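Local atomic coordinates of protein GLB-12 (Caenorhabditis elegans, PDB entry 4BJA), a protein that binds heme b as a globin of the myoglobin-like family and probably binds oxygen. Residues M100-T104 / W192-L196. The protein carries 1 engineered substitution. Residues are numbered along the deposited sequence; the frame is centred on the assembly and turned at random. Where two conformers were deposited one is given.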
# COMPACT_ATOMS: atom_id res chain seq x y z
N MET A 100 14.15 -6.76 10.43
CA MET A 100 14.56 -5.41 10.03
C MET A 100 15.92 -5.40 9.32
O MET A 100 16.14 -4.63 8.40
CB MET A 100 14.55 -4.47 11.25
CG MET A 100 13.12 -4.22 11.75
SD MET A 100 12.17 -3.30 10.53
CE MET A 100 13.57 -2.34 9.91
N GLU A 101 16.84 -6.25 9.78
CA GLU A 101 18.16 -6.37 9.18
C GLU A 101 18.00 -6.81 7.71
O GLU A 101 18.58 -6.24 6.80
CB GLU A 101 18.97 -7.43 9.94
CG GLU A 101 20.30 -7.81 9.27
CD GLU A 101 21.30 -6.64 9.09
OE1 GLU A 101 21.15 -5.52 9.66
OE2 GLU A 101 22.30 -6.87 8.38
N GLN A 102 17.20 -7.84 7.52
CA GLN A 102 17.04 -8.42 6.17
C GLN A 102 16.29 -7.45 5.29
O GLN A 102 16.63 -7.24 4.09
CB GLN A 102 16.15 -9.64 6.27
CG GLN A 102 16.64 -10.89 6.90
CD GLN A 102 15.50 -11.92 6.85
OE1 GLN A 102 14.75 -12.10 7.82
NE2 GLN A 102 15.30 -12.50 5.67
N LEU A 103 15.22 -6.87 5.85
CA LEU A 103 14.35 -5.99 5.05
C LEU A 103 15.16 -4.74 4.60
O LEU A 103 15.10 -4.35 3.42
CB LEU A 103 13.10 -5.60 5.89
CG LEU A 103 12.04 -4.71 5.32
CD1 LEU A 103 11.61 -5.18 3.89
CD2 LEU A 103 10.87 -4.75 6.34
N THR A 104 15.92 -4.13 5.51
CA THR A 104 16.68 -2.92 5.13
C THR A 104 17.79 -3.28 4.13
O THR A 104 18.07 -2.51 3.22
CB THR A 104 17.30 -2.16 6.29
OG1 THR A 104 18.17 -3.02 7.05
CG2 THR A 104 16.21 -1.53 7.20
N TRP A 192 11.98 7.06 7.38
CA TRP A 192 11.70 5.97 8.29
C TRP A 192 10.21 5.91 8.58
O TRP A 192 9.64 4.83 8.74
CB TRP A 192 12.56 6.10 9.59
CG TRP A 192 13.86 5.40 9.40
CD1 TRP A 192 15.03 5.95 8.95
CD2 TRP A 192 14.11 4.01 9.57
NE1 TRP A 192 16.00 4.99 8.85
CE2 TRP A 192 15.46 3.78 9.24
CE3 TRP A 192 13.33 2.93 10.01
CZ2 TRP A 192 16.05 2.51 9.32
CZ3 TRP A 192 13.91 1.68 10.10
CH2 TRP A 192 15.26 1.47 9.74
N LYS A 193 9.54 7.06 8.67
CA LYS A 193 8.08 7.01 8.83
C LYS A 193 7.39 6.36 7.63
O LYS A 193 6.49 5.56 7.82
CB LYS A 193 7.47 8.38 9.15
CG LYS A 193 7.83 8.82 10.59
CD LYS A 193 7.20 10.17 10.91
CE LYS A 193 7.55 10.63 12.32
NZ LYS A 193 7.12 12.09 12.56
N LYS A 194 7.80 6.73 6.40
CA LYS A 194 7.17 6.08 5.22
C LYS A 194 7.41 4.59 5.22
O LYS A 194 6.49 3.81 4.97
CB LYS A 194 7.68 6.69 3.93
CG LYS A 194 7.14 8.11 3.75
CD LYS A 194 7.54 8.65 2.34
CE LYS A 194 9.04 8.55 2.02
NZ LYS A 194 9.37 8.96 0.58
N PHE A 195 8.65 4.19 5.53
CA PHE A 195 9.02 2.82 5.56
C PHE A 195 8.20 2.06 6.61
O PHE A 195 7.57 1.02 6.33
CB PHE A 195 10.55 2.70 5.82
CG PHE A 195 11.01 1.30 6.14
CD1 PHE A 195 10.77 0.24 5.26
CD2 PHE A 195 11.69 1.04 7.35
CE1 PHE A 195 11.17 -1.08 5.55
CE2 PHE A 195 12.07 -0.28 7.65
CZ PHE A 195 11.83 -1.34 6.75
N LEU A 196 8.24 2.54 7.85
CA LEU A 196 7.61 1.79 8.94
C LEU A 196 6.08 1.76 8.77
O LEU A 196 5.43 0.74 9.11
CB LEU A 196 8.05 2.38 10.27
CG LEU A 196 9.51 2.08 10.62
CD1 LEU A 196 9.83 2.80 11.89
CD2 LEU A 196 9.76 0.61 10.80
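M100 and F195 meet where segments 100-104 and 192-196, two helical turns, pass steeply at 108° with axes 13.5 Å apart, a separation that long side chains must bridge. F195 does most of the bridging: with CG anti to the backbone N (chi1 168°), its ring reaches across and presents its edge to helix 87-108. There M100 CE lies near the ring plane, 3.4 Å from F195 CE2, while M100 SD, 5.3 Å from the ring centroid, makes an oblique Met-aromatic contact. L103 meets the same ring edge, its CD2 3.6 Å from F195 CZ. In the all-helical globin fold this is the packing of the E helix (87-108, which carries the axial ligand H92) on the H helix (185-214), the last one modelled; M100 is about 6 Å from the heme, side chain to ligand. Replacing F195 with alanine would probably open a gap between the helices and leave M100 and L103 without their shared aromatic partner. W192 adds its six-membered ring, whose edge receives M100 CE at 4.0 Å from CZ3. T104 brings its methyl CG2 obliquely to W192 CH2, while T104 OG1 donates to M100 O at 2.9 Å and also bonds R41.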